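Local structure of S-adenosyl-L-methionine-dependent 2-deoxy-scyllo-inosamine dehydrogenase (Bacillus circulans, 4M7S) at residues L40-M45 and V75-E80; D52-I57 and I82-P87. The protein catalyses the radical S-adenosylmethionine-dependent two-electron oxidation of 2-deoxy-scyllo-inosamine to amino-dideoxy-scyllo-inosose in butirosin biosynthesis and binds two [4Fe-4S] clusters. One frame throughout, in Å; residues are numbered along the deposited sequence.

Interaction 1: residues L40-M45 and V75-E80; sequences LYKTLM and VGMTTE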
ATOM      1  N   LEU A  40      -9.315  13.393   5.555  1.00 26.73           N
ATOM      2  CA  LEU A  40      -7.907  13.033   5.365  1.00 20.29           C
ATOM      3  C   LEU A  40      -7.708  12.410   3.992  1.00 19.99           C
ATOM      4  O   LEU A  40      -6.705  12.671   3.316  1.00 20.93           O
ATOM      5  CB  LEU A  40      -7.408  12.084   6.461  1.00 24.19           C
ATOM      6  CG  LEU A  40      -5.914  11.723   6.389  1.00 26.23           C
ATOM      7  CD1 LEU A  40      -5.048  12.972   6.564  1.00 27.76           C
ATOM      8  CD2 LEU A  40      -5.551  10.660   7.425  1.00 25.96           C
ATOM      9  N   TYR A  41      -8.659  11.579   3.574  1.00 22.25           N
ATOM     10  CA  TYR A  41      -8.582  10.986   2.251  1.00 21.74           C
ATOM     11  C   TYR A  41      -8.707  12.065   1.179  1.00 23.60           C
ATOM     12  O   TYR A  41      -8.063  11.981   0.132  1.00 22.02           O
ATOM     13  CB  TYR A  41      -9.651   9.914   2.040  1.00 21.66           C
ATOM     14  CG  TYR A  41      -9.455   9.153   0.742  1.00 20.20           C
ATOM     15  CD1 TYR A  41      -8.575   8.079   0.679  1.00 22.12           C
ATOM     16  CD2 TYR A  41     -10.123   9.525  -0.420  1.00 20.12           C
ATOM     17  CE1 TYR A  41      -8.375   7.387  -0.497  1.00 22.83           C
ATOM     18  CE2 TYR A  41      -9.939   8.828  -1.610  1.00 21.05           C
ATOM     19  CZ  TYR A  41      -9.065   7.757  -1.629  1.00 25.05           C
ATOM     20  OH  TYR A  41      -8.858   7.063  -2.792  1.00 30.02           O
ATOM     21  N   LYS A  42      -9.531  13.080   1.432  1.00 22.89           N
ATOM     22  CA  LYS A  42      -9.620  14.179   0.474  1.00 24.76           C
ATOM     23  C   LYS A  42      -8.303  14.947   0.321  1.00 25.61           C
ATOM     24  O   LYS A  42      -7.909  15.264  -0.804  1.00 25.96           O
ATOM     25  CB  LYS A  42     -10.772  15.146   0.786  1.00 22.58           C
ATOM     26  CG  LYS A  42     -10.857  16.296  -0.219  1.00 23.98           C
ATOM     27  CD  LYS A  42     -12.250  16.919  -0.245  1.00 24.84           C
ATOM     28  CE  LYS A  42     -12.312  18.161  -1.135  1.00 29.64           C
ATOM     29  NZ  LYS A  42     -11.375  19.214  -0.693  1.00 29.95           N
ATOM     30  N   THR A  43      -7.613  15.259   1.419  1.00 25.70           N
ATOM     31  CA  THR A  43      -6.350  15.978   1.237  1.00 24.43           C
ATOM     32  C   THR A  43      -5.310  15.105   0.536  1.00 21.66           C
ATOM     33  O   THR A  43      -4.488  15.619  -0.205  1.00 24.32           O
ATOM     34  CB  THR A  43      -5.761  16.690   2.512  1.00 35.36           C
ATOM     35  OG1 THR A  43      -4.444  16.201   2.796  1.00 43.28           O
ATOM     36  CG2 THR A  43      -6.621  16.530   3.718  1.00 26.60           C
ATOM     37  N   LEU A  44      -5.357  13.792   0.744  1.00 21.38           N
ATOM     38  CA  LEU A  44      -4.466  12.903  -0.008  1.00 20.04           C
ATOM     39  C   LEU A  44      -4.771  12.957  -1.508  1.00 22.56           C
ATOM     40  O   LEU A  44      -3.856  12.991  -2.338  1.00 22.30           O
ATOM     41  CB  LEU A  44      -4.574  11.458   0.481  1.00 14.89           C
ATOM     42  CG  LEU A  44      -3.681  10.477  -0.294  1.00 23.88           C
ATOM     43  CD1 LEU A  44      -2.187  10.842  -0.165  1.00 21.00           C
ATOM     44  CD2 LEU A  44      -3.912   9.047   0.155  1.00 20.62           C
HETATM   45  N   MSE A  45      -6.059  12.942  -1.853  1.00 21.76           N
HETATM   46  CA  MSE A  45      -6.467  13.071  -3.252  1.00 24.36           C
HETATM   47  C   MSE A  45      -5.947  14.381  -3.860  1.00 21.53           C
HETATM   48  O   MSE A  45      -5.475  14.405  -4.995  1.00 24.14           O
HETATM   49  CB  MSE A  45      -8.001  12.994  -3.388  1.00 23.11           C
HETATM   50  CG  MSE A  45      -8.598  11.595  -3.138  1.00 24.76           C
HETATM   51 SE   MSE A  45      -7.852  10.230  -4.335  1.00 43.03          SE
HETATM   52  CE  MSE A  45      -6.590   9.437  -3.092  1.00 24.24           C
ATOM     53  N   VAL A  75     -13.262   5.524  -3.927  1.00 22.12           N
ATOM     54  CA  VAL A  75     -12.939   5.072  -5.279  1.00 23.85           C
ATOM     55  C   VAL A  75     -13.398   6.085  -6.337  1.00 24.30           C
ATOM     56  O   VAL A  75     -12.667   6.383  -7.287  1.00 25.71           O
ATOM     57  CB  VAL A  75     -13.558   3.685  -5.557  1.00 25.41           C
ATOM     58  CG1 VAL A  75     -13.355   3.297  -7.007  1.00 25.66           C
ATOM     59  CG2 VAL A  75     -12.943   2.642  -4.629  1.00 22.96           C
ATOM     60  N   GLY A  76     -14.608   6.618  -6.169  1.00 23.78           N
ATOM     61  CA  GLY A  76     -15.127   7.629  -7.073  1.00 26.79           C
ATOM     62  C   GLY A  76     -14.248   8.872  -7.098  1.00 28.72           C
ATOM     63  O   GLY A  76     -14.050   9.490  -8.150  1.00 27.68           O
HETATM   64  N   MSE A  77     -13.715   9.241  -5.937  1.00 26.37           N
HETATM   65  CA  MSE A  77     -12.821  10.400  -5.850  1.00 28.22           C
HETATM   66  C   MSE A  77     -11.498  10.193  -6.591  1.00 27.32           C
HETATM   67  O   MSE A  77     -10.912  11.153  -7.101  1.00 29.65           O
HETATM   68  CB  MSE A  77     -12.550  10.774  -4.389  1.00 26.35           C
HETATM   69  CG  MSE A  77     -13.756  11.346  -3.659  1.00 29.39           C
HETATM   70 SE   MSE A  77     -13.407  11.696  -1.756  1.00 50.78          SE
HETATM   71  CE  MSE A  77     -12.186  13.197  -1.961  1.00 25.75           C
ATOM     72  N   THR A  78     -11.017   8.955  -6.666  1.00 25.62           N
ATOM     73  CA  THR A  78      -9.761   8.719  -7.370  1.00 29.74           C
ATOM     74  C   THR A  78      -9.934   9.038  -8.836  1.00 29.33           C
ATOM     75  O   THR A  78      -9.053   9.628  -9.461  1.00 32.09           O
ATOM     76  CB  THR A  78      -9.241   7.276  -7.237  1.00 32.92           C
ATOM     77  OG1 THR A  78     -10.053   6.407  -8.036  1.00 40.91           O
ATOM     78  CG2 THR A  78      -9.261   6.841  -5.802  1.00 25.96           C
ATOM     79  N   THR A  79     -11.084   8.654  -9.376  1.00 27.96           N
ATOM     80  CA  THR A  79     -11.407   8.911 -10.776  1.00 28.32           C
ATOM     81  C   THR A  79     -11.516  10.418 -11.062  1.00 33.36           C
ATOM     82  O   THR A  79     -11.268  10.878 -12.187  1.00 36.24           O
ATOM     83  CB  THR A  79     -12.721   8.179 -11.176  1.00 36.19           C
ATOM     84  OG1 THR A  79     -12.561   6.766 -10.982  1.00 36.52           O
ATOM     85  CG2 THR A  79     -13.079   8.437 -12.617  1.00 36.54           C
ATOM     86  N   GLU A  80     -11.882  11.187 -10.039  1.00 33.92           N
ATOM     87  CA  GLU A  80     -12.041  12.639 -10.195  1.00 38.83           C
ATOM     88  C   GLU A  80     -10.708  13.351 -10.055  1.00 36.25           C
ATOM     89  O   GLU A  80     -10.386  14.249 -10.835  1.00 38.90           O
ATOM     90  CB  GLU A  80     -13.006  13.191  -9.143  1.00 44.98           C
ATOM     91  CG  GLU A  80     -14.394  13.512  -9.656  1.00 55.50           C
ATOM     92  CD  GLU A  80     -14.469  14.867 -10.333  1.00 63.75           C
ATOM     93  OE1 GLU A  80     -15.001  14.937 -11.461  1.00 66.42           O
ATOM     94  OE2 GLU A  80     -14.003  15.863  -9.735  1.00 67.51           O
TER

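Interaction 2: residues D52-I57 and I82-P87; sequences DFAGRI and IPRARP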
ATOM      1  N   ASP A  52      -0.280  15.108 -10.559  1.00 32.92           N
ATOM      2  CA  ASP A  52      -0.785  14.376 -11.725  1.00 36.43           C
ATOM      3  C   ASP A  52      -0.447  12.881 -11.615  1.00 33.49           C
ATOM      4  O   ASP A  52      -0.022  12.248 -12.585  1.00 33.89           O
ATOM      5  CB  ASP A  52      -0.217  14.963 -13.024  1.00 45.70           C
ATOM      6  CG  ASP A  52      -0.998  14.530 -14.257  1.00 56.92           C
ATOM      7  OD1 ASP A  52      -2.081  13.928 -14.106  1.00 60.13           O
ATOM      8  OD2 ASP A  52      -0.528  14.807 -15.382  1.00 65.45           O
ATOM      9  N   PHE A  53      -0.625  12.332 -10.418  1.00 31.62           N
ATOM     10  CA  PHE A  53      -0.241  10.952 -10.133  1.00 29.34           C
ATOM     11  C   PHE A  53      -0.873   9.933 -11.089  1.00 29.44           C
ATOM     12  O   PHE A  53      -2.097   9.885 -11.245  1.00 30.30           O
ATOM     13  CB  PHE A  53      -0.584  10.587  -8.694  1.00 24.90           C
ATOM     14  CG  PHE A  53      -0.191   9.191  -8.327  1.00 24.32           C
ATOM     15  CD1 PHE A  53       1.153   8.825  -8.279  1.00 26.31           C
ATOM     16  CD2 PHE A  53      -1.156   8.241  -8.045  1.00 23.00           C
ATOM     17  CE1 PHE A  53       1.523   7.530  -7.949  1.00 27.59           C
ATOM     18  CE2 PHE A  53      -0.798   6.947  -7.718  1.00 24.00           C
ATOM     19  CZ  PHE A  53       0.539   6.592  -7.665  1.00 25.87           C
ATOM     20  N   ALA A  54      -0.027   9.125 -11.721  1.00 28.71           N
ATOM     21  CA  ALA A  54      -0.474   8.196 -12.753  1.00 26.86           C
ATOM     22  C   ALA A  54       0.035   6.783 -12.513  1.00 26.96           C
ATOM     23  O   ALA A  54       0.115   5.988 -13.448  1.00 29.44           O
ATOM     24  CB  ALA A  54      -0.035   8.693 -14.139  1.00 29.65           C
ATOM     25  N   GLY A  55       0.372   6.462 -11.266  1.00 25.69           N
ATOM     26  CA  GLY A  55       0.818   5.122 -10.936  1.00 22.37           C
ATOM     27  C   GLY A  55      -0.335   4.301 -10.391  1.00 26.21           C
ATOM     28  O   GLY A  55      -1.503   4.608 -10.650  1.00 27.71           O
ATOM     29  N   ARG A  56      -0.021   3.263  -9.625  1.00 25.05           N
ATOM     30  CA  ARG A  56      -1.071   2.438  -9.029  1.00 25.24           C
ATOM     31  C   ARG A  56      -1.469   2.959  -7.657  1.00 24.85           C
ATOM     32  O   ARG A  56      -0.632   3.460  -6.900  1.00 25.66           O
ATOM     33  CB  ARG A  56      -0.612   0.991  -8.883  1.00 27.88           C
ATOM     34  CG  ARG A  56       0.348   0.515  -9.925  1.00 37.24           C
ATOM     35  CD  ARG A  56      -0.298  -0.474 -10.854  1.00 44.54           C
ATOM     36  NE  ARG A  56       0.702  -1.268 -11.558  1.00 52.94           N
ATOM     37  CZ  ARG A  56       1.435  -0.822 -12.575  1.00 59.52           C
ATOM     38  NH1 ARG A  56       1.284   0.421 -13.019  1.00 61.05           N
ATOM     39  NH2 ARG A  56       2.325  -1.621 -13.146  1.00 63.65           N
ATOM     40  N   ILE A  57      -2.751   2.837  -7.336  1.00 22.71           N
ATOM     41  CA  ILE A  57      -3.223   3.135  -5.992  1.00 23.70           C
ATOM     42  C   ILE A  57      -4.012   1.942  -5.443  1.00 21.16           C
ATOM     43  O   ILE A  57      -4.933   1.446  -6.096  1.00 21.79           O
ATOM     44  CB  ILE A  57      -4.052   4.459  -5.938  1.00 24.45           C
ATOM     45  CG1 ILE A  57      -4.607   4.708  -4.533  1.00 22.49           C
ATOM     46  CG2 ILE A  57      -5.185   4.452  -6.974  1.00 22.01           C
ATOM     47  CD1 ILE A  57      -5.054   6.154  -4.305  1.00 26.50           C
ATOM     48  N   ILE A  82      -7.427  11.781  -9.671  1.00 27.61           N
ATOM     49  CA  ILE A  82      -6.288  11.155 -10.339  1.00 28.17           C
ATOM     50  C   ILE A  82      -6.730  10.139 -11.407  1.00 29.23           C
ATOM     51  O   ILE A  82      -6.466   8.942 -11.287  1.00 30.88           O
ATOM     52  CB  ILE A  82      -5.329  10.505  -9.308  1.00 27.33           C
ATOM     53  CG1 ILE A  82      -6.092   9.583  -8.354  1.00 25.79           C
ATOM     54  CG2 ILE A  82      -4.620  11.578  -8.481  1.00 23.03           C
ATOM     55  CD1 ILE A  82      -5.185   8.845  -7.347  1.00 27.53           C
ATOM     56  N   PRO A  83      -7.406  10.621 -12.465  1.00 29.95           N
ATOM     57  CA  PRO A  83      -7.992   9.711 -13.456  1.00 33.26           C
ATOM     58  C   PRO A  83      -6.948   8.915 -14.256  1.00 35.61           C
ATOM     59  O   PRO A  83      -7.304   7.895 -14.850  1.00 38.18           O
ATOM     60  CB  PRO A  83      -8.781  10.655 -14.381  1.00 35.65           C
ATOM     61  CG  PRO A  83      -8.126  11.987 -14.227  1.00 37.81           C
ATOM     62  CD  PRO A  83      -7.643  12.037 -12.799  1.00 33.26           C
ATOM     63  N   ARG A  84      -5.695   9.370 -14.272  1.00 34.12           N
ATOM     64  CA  ARG A  84      -4.611   8.602 -14.898  1.00 35.74           C
ATOM     65  C   ARG A  84      -4.136   7.430 -14.022  1.00 30.74           C
ATOM     66  O   ARG A  84      -3.530   6.485 -14.522  1.00 35.24           O
ATOM     67  CB  ARG A  84      -3.400   9.489 -15.200  1.00 38.69           C
ATOM     68  CG  ARG A  84      -3.664  10.701 -16.063  1.00 47.81           C
ATOM     69  CD  ARG A  84      -2.369  11.502 -16.259  1.00 52.89           C
ATOM     70  NE  ARG A  84      -1.377  10.762 -17.040  1.00 58.89           N
ATOM     71  CZ  ARG A  84      -0.060  10.815 -16.842  1.00 60.73           C
ATOM     72  NH1 ARG A  84       0.447  11.567 -15.869  1.00 58.48           N
ATOM     73  NH2 ARG A  84       0.751  10.101 -17.613  1.00 63.11           N
ATOM     74  N   ALA A  85      -4.393   7.497 -12.718  1.00 24.97           N
ATOM     75  CA  ALA A  85      -3.904   6.461 -11.802  1.00 26.83           C
ATOM     76  C   ALA A  85      -4.633   5.142 -12.030  1.00 30.39           C
ATOM     77  O   ALA A  85      -5.676   5.111 -12.682  1.00 30.56           O
ATOM     78  CB  ALA A  85      -4.053   6.897 -10.361  1.00 23.56           C
ATOM     79  N   ARG A  86      -4.088   4.057 -11.481  1.00 29.63           N
ATOM     80  CA  ARG A  86      -4.670   2.728 -11.658  1.00 28.71           C
ATOM     81  C   ARG A  86      -5.083   2.146 -10.315  1.00 25.78           C
ATOM     82  O   ARG A  86      -4.237   1.656  -9.564  1.00 26.97           O
ATOM     83  CB  ARG A  86      -3.670   1.804 -12.370  1.00 33.52           C
ATOM     84  CG  ARG A  86      -4.117   0.345 -12.520  1.00 34.96           C
ATOM     85  CD  ARG A  86      -3.202  -0.390 -13.496  1.00 43.57           C
ATOM     86  NE  ARG A  86      -3.407  -1.836 -13.473  1.00 45.58           N
ATOM     87  CZ  ARG A  86      -4.300  -2.480 -14.217  1.00 46.19           C
ATOM     88  NH1 ARG A  86      -4.407  -3.799 -14.131  1.00 47.20           N
ATOM     89  NH2 ARG A  86      -5.084  -1.808 -15.051  1.00 44.11           N
ATOM     90  N   PRO A  87      -6.388   2.222  -9.998  1.00 23.61           N
ATOM     91  CA  PRO A  87      -6.938   1.758  -8.721  1.00 22.12           C
ATOM     92  C   PRO A  87      -7.060   0.236  -8.671  1.00 23.76           C
ATOM     93  O   PRO A  87      -7.647  -0.365  -9.573  1.00 25.09           O
ATOM     94  CB  PRO A  87      -8.341   2.399  -8.682  1.00 21.52           C
ATOM     95  CG  PRO A  87      -8.335   3.462  -9.776  1.00 21.72           C
ATOM     96  CD  PRO A  87      -7.405   2.910 -10.813  1.00 22.25           C
TER
HETATM   97  O   HOH W   1      -4.063  11.243 -12.702  1.00 27.56           O

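Interaction 1: residues L40-M45 and V75-E80
The side chains of Tyr41 and Met77 reach across in opposing directions, one from each helix, and lie alongside each other where two helices of the radical SAM fold, 38-50 and 71-81, pack side by side against the parallel strands of the sheet. The short segments run nearly parallel, 22° apart, with their axes 10.5 Å from each other at closest approach, so side chains do the bridging. With chi1 at -172° the Tyr41 ring swings out from its helix toward 71-81. The selenium of selenomethionine Met77 lies beside this ring: SE is 5.4 Å from the centroid of Tyr41 and 82° off the ring normal, a Met-aromatic contact made at the edge. Phe74, one turn from Thr78, stacks on the same ring.

Past SE, a bend at chi3 turns the methyl of Met77 onto the first helix. Its CE rests 3.7 Å from CB of Lys42, whose chain it crosses at about a right angle, and 4.1 Å from CG of selenomethionine Met45. The aliphatic part of Lys42 thus borders the contact, while its NZ leads away to a salt bridge with Glu46. Met45 sets its SE 3.9 Å from CA of Thr78. The methyl CG2 of Thr78 touches both this selenium and Tyr41 OH, closing a small triangle with them at the edge of the ring; its 3.0 Å approach to OH is short and may partly reflect coordinate error. On its other branch, Thr78 OG1 turns back into its own helix and donates a 2.7 Å hydrogen bond to a lone pair of Val75 O, in the carbonyl plane.

Interaction 2: residues D52-I57 and I82-P87
Arg84 leans on Ala54 and Asp52, tying the turn after helix 71-81 to the turn after helix 38-50, where Asp52 closes a Schellman motif. From CB, which lies 3.6 Å from Ala54 CB, the chain runs on through CG past the Asp52 carboxylate. CD comes closest to it, 3.3 Å from Asp52 OD1. There the chain bends (chi3 66°) and folds the guanidinium back over Ala54, whose CB sits over the centre of one face, 3.4 Å from CZ of Arg84. At the tip NH1 meets Asp52 twice: a long salt bridge to OD2 (3.4 Å) and a weak hydrogen bond to the main-chain O. The carboxylate and guanidinium planes are 51° apart, so the pair is not coplanar, although Asp52 OD1 lies in the guanidinium plane at its edge. One water links the two backbones, donating to Phe53 O and accepting from Arg84 N.

On the buried side Phe53 brings CD2 near Ala85 CB and the tip of Ile82, and Ile82 CD1 also meets Ile57 CD1 at 4.1 Å. Gly55 N lies over the centre of the Phe53 ring, and Phe5 meets that ring from outside the contact.

Beyond the turns the chains become paired parallel strands. Arg86 N donates to Gly55 O (2.8 Å), and Ile57 N to Arg86 O (2.9 Å). Arg56 and Arg86 project side by side from one face, touching through their CD atoms, with guanidinium planes nearly perpendicular; Ile57 and Pro87 occupy the other face, beneath the helices. Two neighbouring parallel strands joined through helix 71-81 form the beta-alpha-beta unit repeated in the partial TIM barrel of radical SAM enzymes.

Overall arrangement
Interactions 1 and 2 belong to one layered region, their centres about 11 Å apart. Interaction 1 joins helices 38-50 and 71-81 to each other; interaction 2 joins the turns that follow them and the starts of strands 56-58 and 86-91. The helix pair is held by mainly buried apolar, selenium and aromatic packing, whereas the strand pair relies on backbone hydrogen bonds, with charged groups at its more exposed margin and hydrophobic ones toward the helices. The layers meet directly: Met45 CE lies 3.8 Å from Ile57 CD1, and Thr78 OG1 packs against Pro87 CG. Both contacts lie away from the two iron-sulfur clusters.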